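Local coordinates for protein DyP-type peroxidase (Pleurotus ostreatus PC15, PDB 6FSK) that uses heme b to catalyse peroxide-dependent oxidations as a dye-decolorizing peroxidase, with Mn(II) probably among its substrates, at residues 104-108 with 109-113; 216-219 with 220-223; 340-343 with 344-347; 393-396 with 397-401; 404-407 with 408-411. The protein carries 1 engineered substitution. All blocks are in the same frame, centred on the assembly; numbering follows the deposited sequence.

Interaction 1: 104-108 with 109-113; sequences KDAEI and LGDPG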
loop_
_atom_site.group_PDB
_atom_site.type_symbol
_atom_site.label_atom_id
_atom_site.label_comp_id
_atom_site.label_asym_id
_atom_site.label_seq_id
_atom_site.Cartn_x
_atom_site.Cartn_y
_atom_site.Cartn_z
ATOM N N LYS A 104 2.054 0.574 18.431
ATOM C CA LYS A 104 3.397 0.766 19.010
ATOM C C LYS A 104 4.435 0.979 17.909
ATOM O O LYS A 104 5.289 1.833 18.007
ATOM C CB LYS A 104 3.798 -0.421 19.837
ATOM C CG LYS A 104 3.112 -0.412 21.172
ATOM C CD LYS A 104 3.410 -1.645 21.954
ATOM C CE LYS A 104 2.658 -1.613 23.286
ATOM N NZ LYS A 104 2.431 -3.015 23.694
ATOM N N ASP A 105 4.282 0.265 16.781
ATOM C CA ASP A 105 5.287 0.340 15.717
ATOM C C ASP A 105 5.268 1.719 15.033
ATOM O O ASP A 105 6.266 2.142 14.469
ATOM C CB ASP A 105 5.023 -0.737 14.668
ATOM C CG ASP A 105 6.246 -1.081 13.827
ATOM O OD1 ASP A 105 7.345 -1.201 14.366
ATOM O OD2 ASP A 105 6.084 -1.272 12.545
ATOM N N ALA A 106 4.133 2.418 15.125
ATOM C CA ALA A 106 3.948 3.692 14.490
ATOM C C ALA A 106 4.975 4.723 15.000
ATOM O O ALA A 106 5.364 5.661 14.309
ATOM C CB ALA A 106 2.549 4.224 14.751
ATOM N N GLU A 107 5.494 4.542 16.218
ATOM C CA GLU A 107 6.561 5.427 16.700
ATOM C C GLU A 107 7.773 5.356 15.778
ATOM O O GLU A 107 8.246 6.379 15.300
ATOM C CB GLU A 107 6.986 5.009 18.118
ATOM C CG GLU A 107 7.938 6.023 18.757
ATOM C CD GLU A 107 8.389 5.671 20.168
ATOM O OE1 GLU A 107 7.901 4.677 20.784
ATOM O OE2 GLU A 107 9.233 6.480 20.686
ATOM N N ILE A 108 8.202 4.132 15.476
ATOM C CA ILE A 108 9.322 3.937 14.571
ATOM C C ILE A 108 8.979 4.265 13.134
ATOM O O ILE A 108 9.858 4.758 12.393
ATOM C CB ILE A 108 9.920 2.561 14.789
ATOM C CG1 ILE A 108 10.689 2.593 16.180
ATOM C CG2 ILE A 108 10.833 2.144 13.674
ATOM C CD1 ILE A 108 11.123 1.188 16.546
ATOM N N LEU A 109 7.717 4.055 12.758
ATOM C CA LEU A 109 7.288 4.457 11.395
ATOM C C LEU A 109 7.404 5.939 11.185
ATOM O O LEU A 109 7.463 6.449 10.020
ATOM C CB LEU A 109 5.878 3.999 11.038
ATOM C CG LEU A 109 5.562 2.515 11.093
ATOM C CD1 LEU A 109 4.084 2.286 10.806
ATOM C CD2 LEU A 109 6.427 1.714 10.167
ATOM N N GLY A 110 7.386 6.725 12.269
ATOM C CA GLY A 110 7.477 8.171 12.175
ATOM C C GLY A 110 6.172 8.933 12.311
ATOM O O GLY A 110 6.155 10.154 12.060
ATOM N N ASP A 111 5.104 8.272 12.706
ATOM C CA ASP A 111 3.798 8.884 12.818
ATOM C C ASP A 111 3.865 9.992 13.874
ATOM O O ASP A 111 4.526 9.872 14.882
ATOM C CB ASP A 111 2.728 7.901 13.258
ATOM C CG ASP A 111 2.278 6.937 12.142
ATOM O OD1 ASP A 111 3.071 6.763 11.188
ATOM O OD2 ASP A 111 1.199 6.311 12.238
ATOM N N PRO A 112 3.093 11.051 13.629
ATOM C CA PRO A 112 2.874 12.037 14.718
ATOM C C PRO A 112 2.281 11.378 15.952
ATOM O O PRO A 112 1.503 10.401 15.859
ATOM C CB PRO A 112 1.888 13.026 14.117
ATOM C CG PRO A 112 1.930 12.823 12.627
ATOM C CD PRO A 112 2.217 11.326 12.477
ATOM N N GLY A 113 2.632 11.892 17.132
ATOM C CA GLY A 113 2.183 11.235 18.332
ATOM C C GLY A 113 2.783 11.900 19.543
ATOM O O GLY A 113 3.416 12.911 19.378
HETATM O O HOH W 1 7.037 8.964 15.666
#
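Backbone bonds carry most of the contact between D105-E107 and L109-D111. L109 N reaches D105 O over 2.9 Å and closes the last regular turn of helix 102-109. D111 N then donates to A106 O at 3.1 Å, while G110 N bonds to E107 O from above its carbonyl plane at 3.2 Å. These two bonds, with the positive phi of G110 (101°), define a Schellman motif, at backbone angles where a CB on G110 would press against the oxygen of L109. G110 N also makes a weak bond to A106 O. One water donates to both E107 O and D111 O.

Van der Waals contacts come from the L109 side chain. Its CG is anti to the carbonyl carbon (chi1 -58°), which brings CD1 to 3.9 Å from A106 CA, while CD2 meets D105 OD2 at 3.8 Å. With an alanine here, a gap would probably open beside A106, and F393 and Y469 would lose the branched end they pack on.

Among the charged side chains, D111 turns back so that OD2 lies 3.5 Å from A106 CB; its carboxylate is paired with R243 and hydrogen-bonded by W124 and Q433. D105 OD2 bonds to the hydroxyl of Y469.

Interaction 2: 216-219 with 220-223; sequences FILA and KENG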
loop_
_atom_site.group_PDB
_atom_site.type_symbol
_atom_site.label_atom_id
_atom_site.label_comp_id
_atom_site.label_asym_id
_atom_site.label_seq_id
_atom_site.Cartn_x
_atom_site.Cartn_y
_atom_site.Cartn_z
ATOM N N PHE A 216 7.555 -14.821 -1.131
ATOM C CA PHE A 216 7.756 -13.404 -0.716
ATOM C C PHE A 216 6.381 -12.752 -0.441
ATOM O O PHE A 216 6.379 -11.665 0.143
ATOM C CB PHE A 216 8.523 -12.662 -1.794
ATOM C CG PHE A 216 9.949 -13.110 -1.865
ATOM C CD1 PHE A 216 10.832 -12.919 -0.805
ATOM C CD2 PHE A 216 10.411 -13.821 -2.970
ATOM C CE1 PHE A 216 12.150 -13.406 -0.846
ATOM C CE2 PHE A 216 11.706 -14.276 -2.961
ATOM C CZ PHE A 216 12.577 -14.125 -1.918
ATOM N N ILE A 217 5.301 -13.424 -0.815
ATOM C CA ILE A 217 3.919 -12.902 -0.608
ATOM C C ILE A 217 3.149 -13.793 0.324
ATOM O O ILE A 217 2.413 -13.272 1.190
ATOM C CB ILE A 217 3.148 -12.741 -1.941
ATOM C CG1 ILE A 217 3.911 -11.833 -2.945
ATOM C CG2 ILE A 217 1.675 -12.260 -1.737
ATOM C CD1 ILE A 217 4.193 -10.393 -2.461
ATOM N N LEU A 218 3.271 -15.115 0.166
ATOM C CA LEU A 218 2.555 -16.085 0.924
ATOM C C LEU A 218 3.463 -16.788 1.851
ATOM O O LEU A 218 4.478 -17.318 1.429
ATOM C CB LEU A 218 1.947 -17.072 -0.050
ATOM C CG LEU A 218 0.923 -16.634 -1.078
ATOM C CD1 LEU A 218 0.658 -17.736 -2.131
ATOM C CD2 LEU A 218 -0.353 -16.230 -0.408
ATOM N N ALA A 219 3.092 -16.908 3.138
ATOM C CA ALA A 219 3.894 -17.658 4.074
ATOM C C ALA A 219 4.001 -19.166 3.710
ATOM O O ALA A 219 3.047 -19.754 3.196
ATOM C CB ALA A 219 3.316 -17.543 5.463
ATOM N N LYS A 220 5.219 -19.643 3.950
ATOM C CA LYS A 220 5.607 -21.052 3.762
ATOM C C LYS A 220 5.446 -21.545 2.345
ATOM O O LYS A 220 5.229 -22.729 2.117
ATOM C CB LYS A 220 4.817 -21.954 4.701
ATOM C CG LYS A 220 4.987 -21.583 6.162
ATOM C CD LYS A 220 4.401 -22.582 7.150
ATOM C CE LYS A 220 4.965 -23.989 6.995
ATOM N NZ LYS A 220 6.072 -24.285 7.903
ATOM N N GLU A 221 5.523 -20.670 1.371
ATOM C CA GLU A 221 5.656 -21.093 -0.038
ATOM C C GLU A 221 7.072 -20.843 -0.428
ATOM O O GLU A 221 7.864 -20.262 0.291
ATOM C CB GLU A 221 4.675 -20.335 -0.933
ATOM C CG GLU A 221 3.233 -20.731 -0.783
ATOM C CD GLU A 221 2.852 -22.108 -1.338
ATOM O OE1 GLU A 221 3.735 -22.819 -1.900
ATOM O OE2 GLU A 221 1.665 -22.475 -1.216
ATOM N N ASN A 222 7.448 -21.379 -1.580
ATOM C CA ASN A 222 8.842 -21.291 -2.016
ATOM C C ASN A 222 9.352 -19.849 -2.028
ATOM O O ASN A 222 8.685 -18.981 -2.634
ATOM C CB ASN A 222 8.857 -21.871 -3.431
ATOM C CG ASN A 222 10.220 -21.906 -4.027
ATOM O OD1 ASN A 222 11.180 -22.208 -3.336
ATOM N ND2 ASN A 222 10.312 -21.640 -5.332
ATOM N N GLY A 223 10.439 -19.606 -1.329
ATOM C CA GLY A 223 10.999 -18.315 -1.129
ATOM C C GLY A 223 10.778 -17.624 0.181
ATOM O O GLY A 223 11.371 -16.525 0.427
#
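F216 lays one ring face against the carbonyl oxygen of G223. That oxygen stands 3.4 Å from the ring plane, displaced toward the rim, with F216 CE1 3.5 Å and F216 CZ 3.6 Å from G223 O. The first torsion explains the overlap: CG is anti to the carbonyl carbon of F216 (chi1 -70°), which swings the ring alongside the returning chain. Glycine suits position 223 on two counts, since a CB there would sit tightly against F216 CE2 and would also collide with the carbonyl oxygen of N222.

At the other end, L218 and E221 run side by side in the same direction, and L218 CB meets E221 CG at 3.9 Å. The E221 chain bends at chi2 (-71°), and its OE2 comes close to the like-charged D236 OD1, which may favour protonation of one of the two acids. K220 leads its side chain away from the contact, so that NZ is hydrogen-bonded to A227 O and R230 O.

No hydrogen bond links 216-219 to 220-223, and L218 O and E221 N stand 3.5 Å apart. The backbone, with K220 at positive phi (60°), nevertheless traces a type II beta turn from L218 to E221 within the long loop between strands 211-212 and 238-247.

Interaction 3: 340-343 with 344-347; sequences EGPP and LKAD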
loop_
_atom_site.group_PDB
_atom_site.type_symbol
_atom_site.label_atom_id
_atom_site.label_comp_id
_atom_site.label_asym_id
_atom_site.label_seq_id
_atom_site.Cartn_x
_atom_site.Cartn_y
_atom_site.Cartn_z
ATOM N N GLU A 340 19.693 -3.302 -7.263
ATOM C CA GLU A 340 19.857 -4.614 -7.958
ATOM C C GLU A 340 21.010 -4.596 -8.876
ATOM O O GLU A 340 21.564 -5.695 -9.170
ATOM C CB GLU A 340 18.607 -5.013 -8.700
ATOM C CG GLU A 340 17.407 -5.262 -7.817
ATOM C CD GLU A 340 16.248 -5.945 -8.581
ATOM O OE1 GLU A 340 16.538 -6.462 -9.708
ATOM O OE2 GLU A 340 15.105 -6.102 -8.059
ATOM N N GLY A 341 21.451 -3.393 -9.239
ATOM C CA GLY A 341 22.604 -3.305 -10.173
ATOM C C GLY A 341 23.870 -3.245 -9.358
ATOM O O GLY A 341 23.833 -3.254 -8.122
ATOM N N PRO A 342 25.046 -3.052 -10.026
ATOM C CA PRO A 342 26.276 -2.807 -9.298
ATOM C C PRO A 342 26.146 -1.482 -8.488
ATOM O O PRO A 342 25.444 -0.590 -8.936
ATOM C CB PRO A 342 27.301 -2.557 -10.431
ATOM C CG PRO A 342 26.728 -3.201 -11.628
ATOM C CD PRO A 342 25.234 -3.119 -11.483
ATOM N N PRO A 343 26.802 -1.353 -7.332
ATOM C CA PRO A 343 27.771 -2.306 -6.790
ATOM C C PRO A 343 27.150 -3.418 -5.950
ATOM O O PRO A 343 27.782 -4.437 -5.705
ATOM C CB PRO A 343 28.638 -1.461 -5.869
ATOM C CG PRO A 343 27.780 -0.302 -5.483
ATOM C CD PRO A 343 26.887 -0.048 -6.704
ATOM N N LEU A 344 25.947 -3.219 -5.424
ATOM C CA LEU A 344 25.426 -4.155 -4.442
ATOM C C LEU A 344 24.959 -5.492 -5.050
ATOM O O LEU A 344 25.065 -6.486 -4.383
ATOM C CB LEU A 344 24.266 -3.528 -3.679
ATOM C CG LEU A 344 24.611 -2.202 -2.965
ATOM C CD1 LEU A 344 23.315 -1.616 -2.322
ATOM C CD2 LEU A 344 25.634 -2.496 -1.904
ATOM N N LYS A 345 24.358 -5.439 -6.222
ATOM C CA LYS A 345 23.684 -6.597 -6.858
ATOM C C LYS A 345 22.797 -7.315 -5.830
ATOM O O LYS A 345 22.884 -8.554 -5.556
ATOM C CB LYS A 345 24.735 -7.543 -7.454
ATOM C CG LYS A 345 25.677 -6.864 -8.443
ATOM C CD LYS A 345 25.360 -7.250 -9.883
ATOM C CE LYS A 345 25.827 -8.674 -10.185
ATOM N NZ LYS A 345 26.058 -8.950 -11.635
ATOM N N ALA A 346 21.986 -6.520 -5.143
ATOM C CA ALA A 346 21.172 -7.007 -4.068
ATOM C C ALA A 346 19.959 -7.725 -4.573
ATOM O O ALA A 346 19.406 -7.369 -5.579
ATOM C CB ALA A 346 20.716 -5.872 -3.167
ATOM N N ASP A 347 19.520 -8.692 -3.791
ATOM C CA ASP A 347 18.252 -9.333 -4.035
ATOM C C ASP A 347 17.232 -8.603 -3.147
ATOM O O ASP A 347 17.256 -8.775 -1.945
ATOM C CB ASP A 347 18.378 -10.810 -3.643
ATOM C CG ASP A 347 17.114 -11.577 -3.832
ATOM O OD1 ASP A 347 16.044 -11.016 -4.041
ATOM O OD2 ASP A 347 17.183 -12.856 -3.827
HETATM O O HOH W 2 20.958 -8.053 -8.494
HETATM O O HOH W 3 23.788 -1.326 -6.087
#
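G341 O receives the N-H of K345 at 2.9 Å, the bond being fairly straight (157° at the hydrogen) although the donor stands above the carbonyl plane and not on a lone pair. A water lies 2.8 Å from the same G341 O and accepts from L344 N at 2.9 Å; its bond to G341 is less certain, because that water has more acceptors nearby than protons to give. A CA-H...O contact follows, K345 CA standing 3.3 Å from E340 O, with 171° at the hydrogen.

These contacts close the loop that leaves helix 337-340, where G341 is the first residue off helical backbone angles. The peptide between P342 and P343 is cis, and the backbone from G341 to L344 fits a type VI turn, the class built round a cis proline.

Side chains add only loose contacts. K345, with CG anti to its carbonyl carbon (chi1 -56°) and the chain bent at chi2 and chi3, brings its CD to 4.4 Å from P342 CD. On the far end of the loop, E340 CG approaches A346 O at 3.7 Å, and the backbone of A346 is hydrogen-bonded to that of L339. P343 CG and L344 CG lie 4.5 Å apart; L344 also packs on A410 and V411 of helix 408-412.

Interaction 4: 393-396 with 397-401; sequences FHFI and QESWA. With HEM (protoporphyrin IX containing Fe), chain C.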
loop_
_atom_site.group_PDB
_atom_site.type_symbol
_atom_site.label_atom_id
_atom_site.label_comp_id
_atom_site.label_asym_id
_atom_site.label_seq_id
_atom_site.Cartn_x
_atom_site.Cartn_y
_atom_site.Cartn_z
ATOM N N PHE A 393 6.710 -3.685 4.113
ATOM C CA PHE A 393 6.172 -2.383 4.501
ATOM C C PHE A 393 7.000 -1.641 5.545
ATOM O O PHE A 393 7.308 -0.472 5.387
ATOM C CB PHE A 393 4.734 -2.528 5.016
ATOM C CG PHE A 393 4.255 -1.249 5.661
ATOM C CD1 PHE A 393 3.798 -0.197 4.834
ATOM C CD2 PHE A 393 4.312 -1.090 7.041
ATOM C CE1 PHE A 393 3.453 1.024 5.407
ATOM C CE2 PHE A 393 3.948 0.149 7.626
ATOM C CZ PHE A 393 3.524 1.196 6.788
ATOM N N HIS A 394 7.335 -2.270 6.680
ATOM C CA HIS A 394 8.051 -1.523 7.709
ATOM C C HIS A 394 9.409 -1.023 7.208
ATOM O O HIS A 394 9.794 0.099 7.544
ATOM C CB HIS A 394 8.234 -2.441 8.942
ATOM C CG HIS A 394 8.932 -1.770 10.088
ATOM N ND1 HIS A 394 10.292 -1.493 10.095
ATOM C CD2 HIS A 394 8.435 -1.289 11.244
ATOM C CE1 HIS A 394 10.600 -0.923 11.255
ATOM N NE2 HIS A 394 9.471 -0.726 11.927
ATOM N N PHE A 395 10.161 -1.913 6.571
ATOM C CA PHE A 395 11.483 -1.595 6.076
ATOM C C PHE A 395 11.425 -0.443 5.065
ATOM O O PHE A 395 12.205 0.539 5.126
ATOM C CB PHE A 395 12.138 -2.817 5.514
ATOM C CG PHE A 395 13.589 -2.621 5.246
ATOM C CD1 PHE A 395 14.007 -2.152 4.061
ATOM C CD2 PHE A 395 14.530 -2.973 6.241
ATOM C CE1 PHE A 395 15.383 -2.002 3.755
ATOM C CE2 PHE A 395 15.860 -2.767 5.988
ATOM C CZ PHE A 395 16.290 -2.331 4.738
ATOM N N ILE A 396 10.475 -0.515 4.150
ATOM C CA ILE A 396 10.312 0.482 3.150
ATOM C C ILE A 396 10.103 1.832 3.815
ATOM O O ILE A 396 10.718 2.838 3.397
ATOM C CB ILE A 396 9.133 0.209 2.204
ATOM C CG1 ILE A 396 9.357 -1.045 1.299
ATOM C CG2 ILE A 396 8.828 1.380 1.272
ATOM C CD1 ILE A 396 8.086 -1.618 0.686
ATOM N N GLN A 397 9.163 1.865 4.751
ATOM C CA GLN A 397 8.872 3.114 5.422
ATOM C C GLN A 397 10.051 3.650 6.157
ATOM O O GLN A 397 10.454 4.824 5.979
ATOM C CB GLN A 397 7.705 2.924 6.346
ATOM C CG GLN A 397 7.199 4.223 7.067
ATOM C CD GLN A 397 6.443 5.140 6.099
ATOM O OE1 GLN A 397 5.499 4.750 5.478
ATOM N NE2 GLN A 397 6.993 6.336 5.887
ATOM N N GLU A 398 10.671 2.817 7.031
ATOM C CA GLU A 398 11.709 3.338 7.930
ATOM C C GLU A 398 13.033 3.502 7.257
ATOM O O GLU A 398 13.736 4.519 7.465
ATOM C CB GLU A 398 11.888 2.383 9.097
ATOM C CG GLU A 398 12.872 2.880 10.127
ATOM C CD GLU A 398 13.232 1.944 11.248
ATOM O OE1 GLU A 398 12.967 0.700 11.205
ATOM O OE2 GLU A 398 13.833 2.572 12.221
ATOM N N SER A 399 13.452 2.480 6.534
ATOM C CA SER A 399 14.792 2.425 5.975
ATOM C C SER A 399 14.993 3.124 4.645
ATOM O O SER A 399 16.103 3.494 4.310
ATOM C CB SER A 399 15.327 1.006 5.944
ATOM O OG SER A 399 15.650 0.552 7.282
ATOM N N TRP A 400 13.932 3.331 3.880
ATOM C CA TRP A 400 13.988 3.946 2.561
ATOM C C TRP A 400 13.296 5.333 2.581
ATOM O O TRP A 400 13.983 6.338 2.457
ATOM C CB TRP A 400 13.411 3.013 1.493
ATOM C CG TRP A 400 14.253 1.780 1.277
ATOM C CD1 TRP A 400 15.537 1.492 1.798
ATOM C CD2 TRP A 400 13.891 0.651 0.442
ATOM N NE1 TRP A 400 15.955 0.254 1.317
ATOM C CE2 TRP A 400 14.991 -0.242 0.460
ATOM C CE3 TRP A 400 12.736 0.319 -0.288
ATOM C CZ2 TRP A 400 14.925 -1.490 -0.208
ATOM C CZ3 TRP A 400 12.695 -0.836 -0.982
ATOM C CH2 TRP A 400 13.834 -1.734 -0.964
ATOM N N ALA A 401 11.975 5.377 2.716
ATOM C CA ALA A 401 11.204 6.633 2.655
ATOM C C ALA A 401 11.632 7.639 3.724
ATOM O O ALA A 401 11.758 8.833 3.399
ATOM C CB ALA A 401 9.716 6.354 2.763
HETATM C CHA HEM C . 3.772 3.541 -6.191
HETATM C CHB HEM C . 1.029 7.140 -4.528
HETATM C CHC HEM C . 1.605 5.428 -0.065
HETATM C CHD HEM C . 4.615 1.992 -1.680
HETATM C C1A HEM C . 2.963 4.678 -6.169
HETATM C C2A HEM C . 2.546 5.439 -7.305
HETATM C C3A HEM C . 1.742 6.413 -6.854
HETATM C C4A HEM C . 1.730 6.301 -5.428
HETATM C CMA HEM C . 1.115 7.497 -7.662
HETATM C CAA HEM C . 2.982 5.178 -8.738
HETATM C CBA HEM C . 2.090 4.293 -9.599
HETATM C CGA HEM C . 2.112 2.849 -9.176
HETATM O O1A HEM C . 3.081 2.136 -9.447
HETATM O O2A HEM C . 1.106 2.401 -8.570
HETATM C C1B HEM C . 0.927 7.022 -3.139
HETATM C C2B HEM C . 0.156 7.814 -2.294
HETATM C C3B HEM C . 0.260 7.347 -1.022
HETATM C C4B HEM C . 1.186 6.210 -1.126
HETATM C CMB HEM C . -0.638 9.030 -2.703
HETATM C CAB HEM C . -0.300 7.781 0.277
HETATM C CBB HEM C . -1.385 8.516 0.381
HETATM C C1C HEM C . 2.515 4.417 -0.033
HETATM C C2C HEM C . 3.033 3.716 1.065
HETATM C C3C HEM C . 3.907 2.758 0.642
HETATM C C4C HEM C . 3.886 2.816 -0.800
HETATM C CMC HEM C . 2.633 3.989 2.490
HETATM C CAC HEM C . 4.793 1.803 1.363
HETATM C CBC HEM C . 5.281 2.024 2.601
HETATM C C1D HEM C . 4.561 2.117 -3.071
HETATM C C2D HEM C . 5.217 1.094 -3.942
HETATM C C3D HEM C . 4.926 1.529 -5.227
HETATM C C4D HEM C . 4.202 2.780 -5.076
HETATM C CMD HEM C . 5.952 -0.124 -3.548
HETATM C CAD HEM C . 5.389 0.920 -6.546
HETATM C CBD HEM C . 6.753 1.376 -6.959
HETATM C CGD HEM C . 7.229 0.654 -8.195
HETATM O O1D HEM C . 7.649 1.424 -9.094
HETATM O O2D HEM C . 7.090 -0.547 -8.301
HETATM N NA HEM C . 2.547 5.271 -4.975
HETATM N NB HEM C . 1.614 6.104 -2.416
HETATM N NC HEM C . 3.167 3.920 -1.187
HETATM N ND HEM C . 4.050 3.118 -3.790
HETATM FE FE HEM C . 2.912 4.647 -3.102
#
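The F395 ring has S399 over one face and W400 at its edge. S399 CB sits 3.6 Å from the F395 ring centroid, almost on the ring normal, as a CH-pi contact. The edge of F395 points in turn at a face of the indole in a T-shaped pair: the centroid of the W400 five-membered ring is 5.1 Å from that of F395, with the planes at 82°, and F395 CE1 lies 3.4 Å from W400 NE1. CG anti to the backbone N (chi1 -168°) directs the F395 ring along the helix toward both partners. Beyond the two segments, F395 makes a cation-pi contact with R351, and W400 stacks on F406.

F393, I396 and Q397 of the same helix border the heme. F393 CD1 meets the vinyl atom CBC of the heme obliquely at 3.5 Å, and I396 CG2 approaches the same CBC at 3.8 Å; Q397 is turned so that its NE2 bonds to N402 and I431.

Along the backbone, I396 O accepts twice, from A401 N at 2.9 Å and from W400 N at 3.3 Å, marking a wider pi-type turn. Toward the heme the contact is mainly van der Waals, F393 and I396 packing on a single vinyl group, and the two-donor grip on I396 O satisfies that oxygen where the helix widens.

Interaction 5: 404-407 with 408-411; sequences PNFP and VNAV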
loop_
_atom_site.group_PDB
_atom_site.type_symbol
_atom_site.label_atom_id
_atom_site.label_comp_id
_atom_site.label_asym_id
_atom_site.label_seq_id
_atom_site.Cartn_x
_atom_site.Cartn_y
_atom_site.Cartn_z
ATOM N N PRO A 404 16.918 10.046 4.880
ATOM C CA PRO A 404 17.359 11.075 3.910
ATOM C C PRO A 404 18.607 10.749 3.128
ATOM O O PRO A 404 18.829 11.278 2.074
ATOM C CB PRO A 404 17.530 12.344 4.784
ATOM C CG PRO A 404 17.655 11.866 6.128
ATOM C CD PRO A 404 16.869 10.589 6.248
ATOM N N ASN A 405 19.407 9.818 3.669
ATOM C CA ASN A 405 20.590 9.427 2.942
ATOM C C ASN A 405 20.403 8.264 1.996
ATOM O O ASN A 405 21.295 7.966 1.220
ATOM C CB ASN A 405 21.731 9.128 3.894
ATOM C CG ASN A 405 22.138 10.343 4.657
ATOM O OD1 ASN A 405 22.589 11.298 4.054
ATOM N ND2 ASN A 405 21.876 10.344 5.916
ATOM N N PHE A 406 19.219 7.630 2.026
ATOM C CA PHE A 406 18.939 6.509 1.124
ATOM C C PHE A 406 18.568 7.004 -0.290
ATOM O O PHE A 406 17.718 7.907 -0.365
ATOM C CB PHE A 406 17.806 5.616 1.684
ATOM C CG PHE A 406 17.490 4.463 0.792
ATOM C CD1 PHE A 406 18.333 3.371 0.781
ATOM C CD2 PHE A 406 16.504 4.506 -0.161
ATOM C CE1 PHE A 406 18.145 2.269 -0.064
ATOM C CE2 PHE A 406 16.307 3.477 -1.063
ATOM C CZ PHE A 406 17.123 2.338 -1.017
ATOM N N PRO A 407 19.146 6.500 -1.388
ATOM C CA PRO A 407 19.894 5.266 -1.493
ATOM C C PRO A 407 21.420 5.471 -1.587
ATOM O O PRO A 407 22.148 4.515 -1.822
ATOM C CB PRO A 407 19.452 4.735 -2.846
ATOM C CG PRO A 407 19.218 5.933 -3.626
ATOM C CD PRO A 407 18.586 6.921 -2.667
ATOM N N VAL A 408 21.887 6.663 -1.315
ATOM C CA VAL A 408 23.324 6.932 -1.372
ATOM C C VAL A 408 24.069 6.098 -0.328
ATOM O O VAL A 408 25.151 5.521 -0.582
ATOM C CB VAL A 408 23.623 8.476 -1.252
ATOM C CG1 VAL A 408 25.133 8.677 -1.056
ATOM C CG2 VAL A 408 23.123 9.188 -2.506
ATOM N N ASN A 409 23.543 6.063 0.890
ATOM C CA ASN A 409 24.148 5.372 2.016
ATOM C C ASN A 409 24.337 3.869 1.650
ATOM O O ASN A 409 25.415 3.274 1.784
ATOM C CB ASN A 409 23.354 5.581 3.304
ATOM C CG ASN A 409 21.863 5.181 3.269
ATOM O OD1 ASN A 409 21.313 4.773 2.253
ATOM N ND2 ASN A 409 21.166 5.392 4.426
ATOM N N ALA A 410 23.331 3.300 1.005
ATOM C CA ALA A 410 23.356 1.877 0.689
ATOM C C ALA A 410 24.411 1.574 -0.310
ATOM O O ALA A 410 25.168 0.571 -0.107
ATOM C CB ALA A 410 22.032 1.418 0.148
ATOM N N VAL A 411 24.526 2.370 -1.374
ATOM C CA VAL A 411 25.514 2.025 -2.398
ATOM C C VAL A 411 26.949 2.414 -2.016
ATOM O O VAL A 411 27.901 1.726 -2.395
ATOM C CB VAL A 411 25.231 2.513 -3.801
ATOM C CG1 VAL A 411 24.019 1.840 -4.321
ATOM C CG2 VAL A 411 25.098 4.047 -3.866
#
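Helix 408-412 begins here, with P407 at its N-cap position behind a cis peptide bond. P407 O accepts from V411 N at 3.2 Å with a straight N-H (162°), and A410 N adds a weak bond to the same oxygen. Two residues earlier, N409 N donates to N405 O at 3.0 Å from above the carbonyl plane.

The N409 side chain fills the angle between loop and helix. Its CG sits between the backbone N and the carbonyl carbon (chi1 56°), a crowded position that folds the amide back over the loop. OD1 there accepts a weak, bent bond from A410 N at 2.8 Å and comes to 3.2 Å from F406 CA. The amide crosses the F406 side chain at about a right angle, with N409 OD1 3.6 Å from F406 CD1 and the two planes 63° apart, while N409 ND2 lies 3.8 Å from N405 CB. A leucine here would probably leave A410 N without its weak side-chain acceptor.

F406 CE1 touches A410 CB at 4.0 Å, and P407 CB lies over the centre of one face of the F406 ring. F406 O is bonded to K332 NZ. Within these two segments, the N-H groups at the helix start meet neutral carbonyl and amide oxygens, which probably offset part of the positive end of the helix dipole.

Interaction 1 is buried, 2, 4 and 5 are partly buried, with 4 nearest the centre of the chain, and 3 is on the surface. Helix 393-401 joins two neighbours: H394 and E398 of interaction 4 pack against I108 of interaction 1, while W400 meets F406 of interaction 5 on the way to helix 408-412. That helix also touches interaction 3, where P343 CG approaches V411 O at 3.7 Å. Interaction 2 touches none of the others, its nearest atoms being about 5 Å from interaction 3. Chemistry follows place: a Schellman helix end in 1 and a helix start in 5, aromatic and heme contacts in 4, and turns in 2 and 3, with bridging water in 1 and 3.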